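V-type ATPase 116 kDa subunit (Meiothermus ruber, PDB 3RRK) probably takes part in rotary proton transport as subunit I, a homolog of V-ATPase subunit a, here represented by its cytoplasmic N-terminal domain. Local coordinates at residues Q71-L76 against L81-S86; T77-A82 against A250-E255; E98-P103 against I261-R266; A116-E121 against R236-E241. One frame throughout, in Å; residues are numbered along the deposited sequence.

Contact 1. Residues Q71-L76 against L81-S86; sequences QAEQSL and LATVPS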
loop_
_atom_site.group_PDB
_atom_site.type_symbol
_atom_site.label_atom_id
_atom_site.label_comp_id
_atom_site.label_asym_id
_atom_site.label_seq_id
_atom_site.Cartn_x
_atom_site.Cartn_y
_atom_site.Cartn_z
ATOM N N GLN A 71 5.135 7.528 -8.282
ATOM C CA GLN A 71 6.284 7.442 -7.376
ATOM C C GLN A 71 6.275 8.483 -6.264
ATOM O O GLN A 71 6.728 8.216 -5.149
ATOM C CB GLN A 71 7.596 7.570 -8.143
ATOM C CG GLN A 71 7.992 6.369 -8.957
ATOM C CD GLN A 71 9.009 6.725 -10.038
ATOM O OE1 GLN A 71 8.948 6.194 -11.146
ATOM N NE2 GLN A 71 9.939 7.631 -9.726
ATOM N N ALA A 72 5.797 9.683 -6.574
ATOM C CA ALA A 72 5.674 10.705 -5.548
ATOM C C ALA A 72 4.583 10.313 -4.541
ATOM O O ALA A 72 4.795 10.416 -3.335
ATOM C CB ALA A 72 5.395 12.066 -6.165
ATOM N N GLU A 73 3.428 9.855 -5.026
ATOM C CA GLU A 73 2.387 9.377 -4.112
ATOM C C GLU A 73 2.944 8.304 -3.192
ATOM O O GLU A 73 2.854 8.402 -1.976
ATOM C CB GLU A 73 1.168 8.844 -4.862
ATOM C CG GLU A 73 0.213 9.959 -5.301
ATOM C CD GLU A 73 -0.969 9.472 -6.156
ATOM O OE1 GLU A 73 -1.005 8.272 -6.539
ATOM O OE2 GLU A 73 -1.861 10.306 -6.447
ATOM N N GLN A 74 3.535 7.279 -3.779
ATOM C CA GLN A 74 4.091 6.203 -2.988
ATOM C C GLN A 74 5.060 6.759 -1.933
ATOM O O GLN A 74 4.990 6.371 -0.773
ATOM C CB GLN A 74 4.725 5.137 -3.896
ATOM C CG GLN A 74 5.605 4.107 -3.188
ATOM C CD GLN A 74 7.094 4.470 -3.231
ATOM O OE1 GLN A 74 7.735 4.633 -2.191
ATOM N NE2 GLN A 74 7.643 4.595 -4.440
ATOM N N SER A 75 5.931 7.690 -2.322
ATOM C CA SER A 75 6.872 8.278 -1.374
ATOM C C SER A 75 6.202 9.079 -0.256
ATOM O O SER A 75 6.568 8.945 0.911
ATOM C CB SER A 75 7.931 9.123 -2.085
ATOM O OG SER A 75 8.579 8.364 -3.095
ATOM N N LEU A 76 5.217 9.899 -0.611
ATOM C CA LEU A 76 4.533 10.740 0.365
ATOM C C LEU A 76 3.794 9.890 1.399
ATOM O O LEU A 76 3.783 10.202 2.600
ATOM C CB LEU A 76 3.591 11.706 -0.344
ATOM C CG LEU A 76 4.295 12.842 -1.093
ATOM C CD1 LEU A 76 3.338 13.472 -2.093
ATOM C CD2 LEU A 76 4.846 13.892 -0.140
ATOM N N LEU A 81 2.780 12.235 4.470
ATOM C CA LEU A 81 2.357 13.551 4.051
ATOM C C LEU A 81 1.227 13.345 3.071
ATOM O O LEU A 81 1.310 12.487 2.197
ATOM C CB LEU A 81 3.505 14.290 3.380
ATOM C CG LEU A 81 4.670 14.655 4.301
ATOM C CD1 LEU A 81 5.870 15.271 3.552
ATOM C CD2 LEU A 81 4.187 15.575 5.373
ATOM N N ALA A 82 0.158 14.118 3.225
ATOM C CA ALA A 82 -0.974 14.014 2.317
ATOM C C ALA A 82 -0.667 14.753 1.024
ATOM O O ALA A 82 0.048 15.757 1.030
ATOM C CB ALA A 82 -2.217 14.565 2.962
ATOM N N THR A 83 -1.201 14.245 -0.083
ATOM C CA THR A 83 -1.083 14.914 -1.376
ATOM C C THR A 83 -1.941 16.169 -1.423
ATOM O O THR A 83 -3.141 16.099 -1.673
ATOM C CB THR A 83 -1.473 13.979 -2.551
ATOM O OG1 THR A 83 -2.724 13.337 -2.267
ATOM C CG2 THR A 83 -0.394 12.917 -2.767
ATOM N N VAL A 84 -1.325 17.317 -1.167
ATOM C CA VAL A 84 -2.030 18.588 -1.215
ATOM C C VAL A 84 -1.260 19.557 -2.088
ATOM O O VAL A 84 -0.112 19.878 -1.792
ATOM C CB VAL A 84 -2.180 19.203 0.173
ATOM C CG1 VAL A 84 -2.940 20.517 0.074
ATOM C CG2 VAL A 84 -2.887 18.233 1.099
ATOM N N PRO A 85 -1.890 20.016 -3.176
ATOM C CA PRO A 85 -1.267 20.858 -4.205
ATOM C C PRO A 85 -0.415 22.036 -3.694
ATOM O O PRO A 85 -0.908 22.929 -3.017
ATOM C CB PRO A 85 -2.471 21.331 -5.017
ATOM C CG PRO A 85 -3.388 20.145 -4.981
ATOM C CD PRO A 85 -3.244 19.586 -3.577
ATOM N N SER A 86 0.873 22.005 -4.035
ATOM C CA SER A 86 1.819 23.060 -3.693
ATOM C C SER A 86 1.446 24.334 -4.429
ATOM O O SER A 86 0.905 24.277 -5.531
ATOM C CB SER A 86 3.243 22.626 -4.071
ATOM O OG SER A 86 4.154 23.714 -4.091
#

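Contact 2. Residues T77-A82 against A250-E255; sequences TVVGLA and ARLSRE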
loop_
_atom_site.group_PDB
_atom_site.type_symbol
_atom_site.label_atom_id
_atom_site.label_comp_id
_atom_site.label_asym_id
_atom_site.label_seq_id
_atom_site.Cartn_x
_atom_site.Cartn_y
_atom_site.Cartn_z
ATOM N N THR A 77 3.217 8.788 0.931
ATOM C CA THR A 77 2.573 7.824 1.810
ATOM C C THR A 77 3.509 7.289 2.884
ATOM O O THR A 77 3.179 7.293 4.078
ATOM C CB THR A 77 1.995 6.650 1.014
ATOM O OG1 THR A 77 0.908 7.120 0.201
ATOM C CG2 THR A 77 1.486 5.577 1.960
ATOM N N VAL A 78 4.686 6.854 2.458
ATOM C CA VAL A 78 5.698 6.334 3.381
ATOM C C VAL A 78 6.113 7.375 4.387
ATOM O O VAL A 78 6.372 7.084 5.553
ATOM C CB VAL A 78 6.955 5.883 2.610
ATOM C CG1 VAL A 78 8.126 5.596 3.556
ATOM C CG2 VAL A 78 6.618 4.690 1.763
ATOM N N VAL A 79 6.174 8.603 3.913
ATOM C CA VAL A 79 6.707 9.705 4.690
ATOM C C VAL A 79 5.626 10.258 5.598
ATOM O O VAL A 79 5.910 10.789 6.667
ATOM C CB VAL A 79 7.319 10.762 3.737
ATOM C CG1 VAL A 79 7.016 12.154 4.168
ATOM C CG2 VAL A 79 8.810 10.532 3.618
ATOM N N GLY A 80 4.374 10.085 5.186
ATOM C CA GLY A 80 3.252 10.466 6.016
ATOM C C GLY A 80 2.859 11.899 5.747
ATOM O O GLY A 80 2.650 12.693 6.668
ATOM N N LEU A 81 2.780 12.235 4.470
ATOM C CA LEU A 81 2.357 13.551 4.051
ATOM C C LEU A 81 1.227 13.345 3.071
ATOM O O LEU A 81 1.310 12.487 2.197
ATOM C CB LEU A 81 3.505 14.290 3.380
ATOM C CG LEU A 81 4.670 14.655 4.301
ATOM C CD1 LEU A 81 5.870 15.271 3.552
ATOM C CD2 LEU A 81 4.187 15.575 5.373
ATOM N N ALA A 82 0.158 14.118 3.225
ATOM C CA ALA A 82 -0.974 14.014 2.317
ATOM C C ALA A 82 -0.667 14.753 1.024
ATOM O O ALA A 82 0.048 15.757 1.030
ATOM C CB ALA A 82 -2.217 14.565 2.962
ATOM N N ALA A 250 12.092 10.045 8.930
ATOM C CA ALA A 250 12.048 11.459 9.304
ATOM C C ALA A 250 13.028 12.274 8.477
ATOM O O ALA A 250 12.671 13.291 7.897
ATOM C CB ALA A 250 12.336 11.643 10.785
ATOM N N ARG A 251 14.270 11.819 8.419
ATOM C CA ARG A 251 15.289 12.506 7.638
ATOM C C ARG A 251 14.866 12.662 6.176
ATOM O O ARG A 251 15.125 13.683 5.554
ATOM C CB ARG A 251 16.624 11.782 7.766
ATOM C CG ARG A 251 17.746 12.343 6.922
ATOM C CD ARG A 251 19.055 11.622 7.224
ATOM N NE ARG A 251 19.420 11.739 8.639
ATOM C CZ ARG A 251 19.491 10.720 9.497
ATOM N NH1 ARG A 251 19.236 9.477 9.096
ATOM N NH2 ARG A 251 19.831 10.943 10.763
ATOM N N LEU A 252 14.180 11.669 5.633
ATOM C CA LEU A 252 13.758 11.753 4.244
ATOM C C LEU A 252 12.630 12.788 4.084
ATOM O O LEU A 252 12.558 13.498 3.081
ATOM C CB LEU A 252 13.336 10.381 3.727
ATOM C CG LEU A 252 13.012 10.294 2.235
ATOM C CD1 LEU A 252 14.210 10.708 1.428
ATOM C CD2 LEU A 252 12.562 8.897 1.830
ATOM N N SER A 253 11.765 12.875 5.088
ATOM C CA SER A 253 10.707 13.865 5.098
ATOM C C SER A 253 11.274 15.297 5.132
ATOM O O SER A 253 10.914 16.158 4.327
ATOM C CB SER A 253 9.806 13.648 6.302
ATOM O OG SER A 253 8.607 14.387 6.163
ATOM N N ARG A 254 12.167 15.551 6.069
ATOM C CA ARG A 254 12.759 16.869 6.173
ATOM C C ARG A 254 13.532 17.245 4.909
ATOM O O ARG A 254 13.476 18.377 4.452
ATOM C CB ARG A 254 13.656 16.954 7.407
ATOM C CG ARG A 254 12.915 16.744 8.716
ATOM C CD ARG A 254 13.769 17.135 9.923
ATOM N NE ARG A 254 14.957 16.294 10.021
ATOM C CZ ARG A 254 15.019 15.158 10.711
ATOM N NH1 ARG A 254 13.959 14.729 11.379
ATOM N NH2 ARG A 254 16.145 14.456 10.733
ATOM N N GLU A 255 14.249 16.293 4.330
ATOM C CA GLU A 255 15.083 16.612 3.183
ATOM C C GLU A 255 14.273 16.772 1.907
ATOM O O GLU A 255 14.628 17.550 1.026
ATOM C CB GLU A 255 16.121 15.516 2.969
ATOM C CG GLU A 255 17.173 15.400 4.054
ATOM C CD GLU A 255 18.052 14.167 3.872
ATOM O OE1 GLU A 255 17.638 13.238 3.124
ATOM O OE2 GLU A 255 19.152 14.138 4.476
#

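Contact 3. Residues E98-P103 against I261-R266; sequences EAVLRP and IALWTR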
loop_
_atom_site.group_PDB
_atom_site.type_symbol
_atom_site.label_atom_id
_atom_site.label_comp_id
_atom_site.label_asym_id
_atom_site.label_seq_id
_atom_site.Cartn_x
_atom_site.Cartn_y
_atom_site.Cartn_z
ATOM N N GLU A 98 12.351 13.689 -12.829
ATOM C CA GLU A 98 12.630 12.291 -12.716
ATOM C C GLU A 98 13.967 12.052 -11.966
ATOM O O GLU A 98 14.098 11.099 -11.184
ATOM C CB GLU A 98 12.707 11.696 -14.110
ATOM C CG GLU A 98 11.402 11.480 -14.839
ATOM C CD GLU A 98 11.688 11.108 -16.302
ATOM O OE1 GLU A 98 12.724 11.571 -16.844
ATOM O OE2 GLU A 98 10.909 10.344 -16.900
ATOM N N ALA A 99 14.955 12.914 -12.212
ATOM C CA ALA A 99 16.299 12.735 -11.642
ATOM C C ALA A 99 16.292 13.020 -10.151
ATOM O O ALA A 99 17.062 12.429 -9.395
ATOM C CB ALA A 99 17.327 13.622 -12.355
ATOM N N VAL A 100 15.417 13.934 -9.744
ATOM C CA VAL A 100 15.256 14.316 -8.346
ATOM C C VAL A 100 14.496 13.259 -7.543
ATOM O O VAL A 100 14.708 13.111 -6.346
ATOM C CB VAL A 100 14.535 15.701 -8.233
ATOM C CG1 VAL A 100 14.106 16.020 -6.791
ATOM C CG2 VAL A 100 15.437 16.785 -8.775
ATOM N N LEU A 101 13.641 12.504 -8.217
ATOM C CA LEU A 101 12.692 11.630 -7.546
ATOM C C LEU A 101 13.126 10.167 -7.420
ATOM O O LEU A 101 12.745 9.505 -6.461
ATOM C CB LEU A 101 11.335 11.710 -8.255
ATOM C CG LEU A 101 10.207 10.788 -7.782
ATOM C CD1 LEU A 101 9.782 11.167 -6.358
ATOM C CD2 LEU A 101 9.001 10.870 -8.755
ATOM N N ARG A 102 13.906 9.665 -8.371
ATOM C CA ARG A 102 14.287 8.252 -8.347
ATOM C C ARG A 102 14.955 7.820 -7.044
ATOM O O ARG A 102 14.540 6.843 -6.427
ATOM C CB ARG A 102 15.172 7.890 -9.540
ATOM C CG ARG A 102 14.441 7.137 -10.620
ATOM C CD ARG A 102 14.487 5.642 -10.395
ATOM N NE ARG A 102 14.081 5.239 -9.050
ATOM C CZ ARG A 102 12.864 4.817 -8.719
ATOM N NH1 ARG A 102 12.614 4.467 -7.469
ATOM N NH2 ARG A 102 11.895 4.753 -9.626
ATOM N N PRO A 103 15.990 8.548 -6.615
ATOM C CA PRO A 103 16.689 8.156 -5.396
ATOM C C PRO A 103 15.755 8.198 -4.196
ATOM O O PRO A 103 15.793 7.309 -3.343
ATOM C CB PRO A 103 17.759 9.243 -5.248
ATOM C CG PRO A 103 17.885 9.854 -6.597
ATOM C CD PRO A 103 16.525 9.797 -7.177
ATOM N N ILE A 261 5.942 16.876 -2.915
ATOM C CA ILE A 261 4.676 17.566 -3.091
ATOM C C ILE A 261 4.674 18.427 -4.348
ATOM O O ILE A 261 3.744 18.367 -5.145
ATOM C CB ILE A 261 4.351 18.411 -1.840
ATOM C CG1 ILE A 261 3.660 17.543 -0.790
ATOM C CG2 ILE A 261 3.446 19.580 -2.178
ATOM C CD1 ILE A 261 3.453 18.252 0.523
ATOM N N ALA A 262 5.716 19.225 -4.534
ATOM C CA ALA A 262 5.826 20.047 -5.739
ATOM C C ALA A 262 5.948 19.219 -7.026
ATOM O O ALA A 262 5.552 19.674 -8.094
ATOM C CB ALA A 262 6.998 20.969 -5.619
ATOM N N LEU A 263 6.544 18.028 -6.924
ATOM C CA LEU A 263 6.669 17.120 -8.061
ATOM C C LEU A 263 5.310 16.528 -8.383
ATOM O O LEU A 263 4.885 16.474 -9.536
ATOM C CB LEU A 263 7.648 15.983 -7.729
ATOM C CG LEU A 263 9.112 16.430 -7.663
ATOM C CD1 LEU A 263 9.947 15.540 -6.734
ATOM C CD2 LEU A 263 9.715 16.549 -9.065
ATOM N N TRP A 264 4.632 16.074 -7.339
ATOM C CA TRP A 264 3.339 15.470 -7.498
ATOM C C TRP A 264 2.430 16.456 -8.206
ATOM O O TRP A 264 1.726 16.124 -9.175
ATOM C CB TRP A 264 2.775 15.125 -6.127
ATOM C CG TRP A 264 1.415 14.511 -6.189
ATOM C CD1 TRP A 264 1.117 13.204 -6.441
ATOM C CD2 TRP A 264 0.160 15.184 -6.000
ATOM N NE1 TRP A 264 -0.242 13.017 -6.418
ATOM C CE2 TRP A 264 -0.855 14.213 -6.157
ATOM C CE3 TRP A 264 -0.199 16.507 -5.709
ATOM C CZ2 TRP A 264 -2.215 14.529 -6.031
ATOM C CZ3 TRP A 264 -1.552 16.815 -5.585
ATOM C CH2 TRP A 264 -2.540 15.830 -5.746
ATOM N N THR A 265 2.474 17.690 -7.722
ATOM C CA THR A 265 1.605 18.725 -8.216
ATOM C C THR A 265 1.865 18.985 -9.697
ATOM O O THR A 265 0.965 18.873 -10.536
ATOM C CB THR A 265 1.764 19.978 -7.371
ATOM O OG1 THR A 265 1.396 19.659 -6.028
ATOM C CG2 THR A 265 0.871 21.094 -7.872
ATOM N N ARG A 266 3.098 19.304 -10.040
ATOM C CA ARG A 266 3.411 19.518 -11.445
ATOM C C ARG A 266 2.971 18.329 -12.319
ATOM O O ARG A 266 2.436 18.522 -13.415
ATOM C CB ARG A 266 4.897 19.809 -11.601
ATOM C CG ARG A 266 5.434 19.679 -13.004
ATOM C CD ARG A 266 5.030 20.833 -13.880
ATOM N NE ARG A 266 5.606 20.720 -15.220
ATOM C CZ ARG A 266 6.886 20.957 -15.512
ATOM N NH1 ARG A 266 7.752 21.313 -14.552
ATOM N NH2 ARG A 266 7.305 20.826 -16.768
#

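Contact 4. Residues A116-E121 against R236-E241; sequences AALEEE and RLAPEE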
loop_
_atom_site.group_PDB
_atom_site.type_symbol
_atom_site.label_atom_id
_atom_site.label_comp_id
_atom_site.label_asym_id
_atom_site.label_seq_id
_atom_site.Cartn_x
_atom_site.Cartn_y
_atom_site.Cartn_z
ATOM N N ALA A 116 7.380 -1.501 8.041
ATOM C CA ALA A 116 6.233 -2.402 8.123
ATOM C C ALA A 116 6.603 -3.807 8.611
ATOM O O ALA A 116 5.863 -4.407 9.391
ATOM C CB ALA A 116 5.474 -2.474 6.773
ATOM N N ALA A 117 7.731 -4.341 8.146
ATOM C CA ALA A 117 8.159 -5.686 8.565
ATOM C C ALA A 117 8.476 -5.710 10.053
ATOM O O ALA A 117 8.070 -6.627 10.763
ATOM C CB ALA A 117 9.353 -6.164 7.766
ATOM N N LEU A 118 9.177 -4.687 10.524
ATOM C CA LEU A 118 9.404 -4.525 11.953
ATOM C C LEU A 118 8.122 -4.388 12.761
ATOM O O LEU A 118 7.976 -5.050 13.773
ATOM C CB LEU A 118 10.358 -3.366 12.215
ATOM C CG LEU A 118 11.785 -3.749 11.806
ATOM C CD1 LEU A 118 12.467 -2.633 11.041
ATOM C CD2 LEU A 118 12.608 -4.189 13.022
ATOM N N GLU A 119 7.182 -3.559 12.320
ATOM C CA GLU A 119 5.965 -3.364 13.099
ATOM C C GLU A 119 5.140 -4.642 13.179
ATOM O O GLU A 119 4.565 -4.949 14.219
ATOM C CB GLU A 119 5.134 -2.213 12.542
ATOM C CG GLU A 119 5.840 -0.871 12.566
ATOM C CD GLU A 119 5.064 0.204 11.825
ATOM O OE1 GLU A 119 4.146 -0.147 11.049
ATOM O OE2 GLU A 119 5.373 1.400 12.017
ATOM N N GLU A 120 5.092 -5.389 12.083
ATOM C CA GLU A 120 4.336 -6.639 12.049
ATOM C C GLU A 120 5.023 -7.674 12.936
ATOM O O GLU A 120 4.369 -8.515 13.557
ATOM C CB GLU A 120 4.214 -7.166 10.611
ATOM C CG GLU A 120 2.839 -6.992 9.957
ATOM C CD GLU A 120 2.525 -5.552 9.503
ATOM O OE1 GLU A 120 1.912 -4.790 10.292
ATOM O OE2 GLU A 120 2.865 -5.191 8.351
ATOM N N GLU A 121 6.349 -7.594 12.995
ATOM C CA GLU A 121 7.149 -8.507 13.790
ATOM C C GLU A 121 6.872 -8.282 15.275
ATOM O O GLU A 121 6.564 -9.212 16.025
ATOM C CB GLU A 121 8.638 -8.274 13.477
ATOM C CG GLU A 121 9.589 -9.488 13.670
ATOM C CD GLU A 121 10.964 -9.283 13.021
ATOM O OE1 GLU A 121 11.403 -8.120 12.862
ATOM O OE2 GLU A 121 11.603 -10.294 12.662
ATOM N N ARG A 236 14.238 -7.925 21.653
ATOM C CA ARG A 236 15.284 -7.048 22.160
ATOM C C ARG A 236 15.820 -6.169 21.038
ATOM O O ARG A 236 16.142 -5.004 21.251
ATOM C CB ARG A 236 16.423 -7.866 22.785
ATOM C CG ARG A 236 17.325 -7.069 23.720
ATOM C CD ARG A 236 18.523 -7.883 24.207
ATOM N NE ARG A 236 19.483 -8.161 23.141
ATOM C CZ ARG A 236 19.591 -9.330 22.519
ATOM N NH1 ARG A 236 18.799 -10.341 22.861
ATOM N NH2 ARG A 236 20.493 -9.491 21.557
ATOM N N LEU A 237 15.903 -6.733 19.837
ATOM C CA LEU A 237 16.506 -6.034 18.707
ATOM C C LEU A 237 15.518 -5.169 17.912
ATOM O O LEU A 237 15.850 -4.052 17.516
ATOM C CB LEU A 237 17.215 -7.025 17.773
ATOM C CG LEU A 237 18.344 -7.850 18.407
ATOM C CD1 LEU A 237 18.925 -8.869 17.420
ATOM C CD2 LEU A 237 19.435 -6.947 18.967
ATOM N N ALA A 238 14.313 -5.685 17.683
ATOM C CA ALA A 238 13.378 -5.038 16.769
ATOM C C ALA A 238 13.050 -3.605 17.158
ATOM O O ALA A 238 13.130 -2.701 16.328
ATOM C CB ALA A 238 12.103 -5.861 16.606
ATOM N N PRO A 239 12.681 -3.385 18.422
ATOM C CA PRO A 239 12.249 -2.037 18.793
ATOM C C PRO A 239 13.312 -0.985 18.497
ATOM O O PRO A 239 12.977 0.149 18.162
ATOM C CB PRO A 239 12.005 -2.154 20.294
ATOM C CG PRO A 239 11.680 -3.597 20.498
ATOM C CD PRO A 239 12.564 -4.329 19.543
ATOM N N GLU A 240 14.579 -1.353 18.603
ATOM C CA GLU A 240 15.633 -0.388 18.343
ATOM C C GLU A 240 15.898 -0.236 16.845
ATOM O O GLU A 240 16.221 0.849 16.369
ATOM C CB GLU A 240 16.911 -0.744 19.105
ATOM C CG GLU A 240 18.077 0.209 18.832
ATOM C CD GLU A 240 17.770 1.673 19.160
ATOM O OE1 GLU A 240 17.015 1.934 20.126
ATOM O OE2 GLU A 240 18.295 2.564 18.446
ATOM N N GLU A 241 15.752 -1.320 16.097
ATOM C CA GLU A 241 15.907 -1.236 14.650
ATOM C C GLU A 241 14.812 -0.349 14.064
ATOM O O GLU A 241 15.010 0.316 13.054
ATOM C CB GLU A 241 15.864 -2.629 14.000
ATOM C CG GLU A 241 16.957 -3.569 14.476
ATOM C CD GLU A 241 16.756 -5.005 14.035
ATOM O OE1 GLU A 241 16.088 -5.238 13.005
ATOM O OE2 GLU A 241 17.271 -5.903 14.729
#

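Contact 1. Residues Q71-L76 against L81-S86
Leu76 meets the returning chain with both of its methyls. CD1 lies 3.8 Å from Thr83 CG2, and CD2 lies 3.8 Å from Leu81 CB. The Leu76 and Leu81 side chains cross at about a right angle. With CG anti to the carbonyl carbon (chi1 -72°), the fork of Leu76 is aimed at the loop. Thr83 CG2 also touches Glu73 CG, at 3.9 Å, so one methyl bridges two side chains a helical turn apart. The backbone adds one polar link. Leu81 N donates to Leu76 O at 2.9 Å, and the N-H...O line is nearly straight at 170°. The amide approaches from well off the carbonyl plane. This is the outer bond of a Schellman motif, which closes helix 56-79 and turns the chain back along its last turns. Beyond this first shell, the Glu73 side chain runs out extended, and its OE2 accepts a hydrogen bond from Trp264 NE1. Trp264 also touches Thr83, so one residue of helix 224-281 touches both sides of the contact. Leu260 of the same helix packs on Leu76. Within helix 56-79, Ser75 OG donates to Gln71 O at 2.8 Å. That oxygen also takes the Ser75 N bond, and the two donors come from opposite faces of the carbonyl plane.

Contact 2. Residues T77-A82 against A250-E255
Val79 and Ser253 meet with no flat side-chain group between them. The one guanidinium group nearby, that of Arg254, folds back on its own helix. One of its faces lies over Ala250 O and Arg251 CA, both offset toward the rim of the group. The contact itself is made by methyls. Val79 CG1 lies 3.4 Å from Ser253 OG, and Val79 CG2 sits 4.0 Å from Ser253 N, over the helix backbone. The Ser253 hydroxyl stands anti to its own amide nitrogen (chi1 -166°), which brings OG up to the valine. Leu81 adds a thinner touch, with CD1 3.9 Å from the same OG. Leu252 closes the inner side, its CG 4.4 Å from Val79 CG2. Cutting Val79 back to an alanine removes both methyls and would probably open a gap beside Ser253, with little more than the Leu81 touch left. No hydrogen bond crosses here. Deeper in, Leu252 packs on Ala108 and Arg107 of helix 94-138, and Val78 O accepts from Arg115. Gly80, with its positive phi, is the C-prime residue that completes the turn, and its N makes a weak bond to Thr77 O. The arrangement is a Schellman-capped helix end resting on the flank of a long helix in a bundle.

Contact 3. Residues E98-P103 against I261-R266
Val100 and Leu101 of helix 94-138 both reach a single methyl of helix 224-281, Leu263 CD1. Taken in order, the first segment starts with Glu98, which points away from the other helix and forms a salt bridge with Arg64 of helix 56-79. Its carbonyl oxygen accepts the Arg102 N bond of the helix. Val100 comes next. Its CG1 is anti to the backbone N (chi1 169°), and this branch meets Leu263 CD1 at 4.2 Å while the two side chains cross at a slant. Leu101 follows and is buried. Its CB lies 4.3 Å from the same Leu263 CD1, so the leucine methyl is touched by two neighbouring residues of the first helix. Beyond CB, Leu101 also packs on Val68 and Gln71 of helix 56-79, which makes this a place where three helices come together. Pro103 ends the segment. It has no N-H to give to the turn before, and the helix is kinked there. On the other side, Leu263 is backed by Phe90 of the loop before helix 94-138. Thr265, on the same helix, donates OG1 to Ile261 O at 2.8 Å, from the opposite face of the carbonyl to its own amide. The backbones stay well apart, with Leu101 CA 8.2 Å from Leu263 CA. No hydrogen bond or charge pair joins the two segments, so the contact rests on apolar side-chain packing at 4.2 Å and more between Leu263 CD1 and its two partners, with Leu101 and Leu263 buried and Val100 exposed.

Contact 4. Residues A116-E121 against R236-E241
Leu118 and Ala238 mark the place where two long helices of the bundle, 94-138 and 224-281, pass each other. The axes of the short segments come within 9.6 Å, and their directions run roughly antiparallel at 140°. The close part is built on one methyl. Leu118 CD2 lies 4.0 Å from Ala238 CB and 3.7 Å from Ala238 O. The same methyl is 3.7 Å from Glu241 CB and 3.6 Å from Glu241 OE1, so the glutamate arches past it. The two side chains cross at about a right angle. Glu241 CG is anti to the carbonyl carbon (chi1 -60°) and the chain beyond it is extended, which lays the chain alongside Leu118 CD2 and brings the carboxylate back along its own helix to Arg234. Leu118 continues inward onto Leu242 and Ile245 of the partner helix. The small Ala238 side chain lets the leucine come near the backbone. The other side is looser. Pro239 and Glu240 point away from helix 94-138 and are exposed. Glu121 only grazes Ala238 CB, at 4.4 Å from its OE1. Here the two carboxylates face a shared cation: Arg234, two residues before the segment, forms salt bridges to both Glu121 and Glu241, and it probably offsets their like charges. Those charges do not touch: Glu121 OE1 stays 5.5 Å from Glu241 OE1.

In the fold
All four contacts belong to the helical bundle that joins the two alpha/beta lobes of the domain. Contacts 1, 2 and 3 cluster near the end of helix 56-79, with centres 9 to 13 Å apart. Contact 4 lies farther along, about 26 Å from contact 1 and 30 Å from contact 3, centre to centre. Helix 224-281 runs through contacts 2, 3 and 4, and helix 94-138 through contacts 3 and 4. Along the chain, contact 1 closes first, contacts 2 and 3 alternate, and contact 4 is nested inside both. The bundle thus holds three helices where helix 56-79 ends, and the long pair continues beyond it.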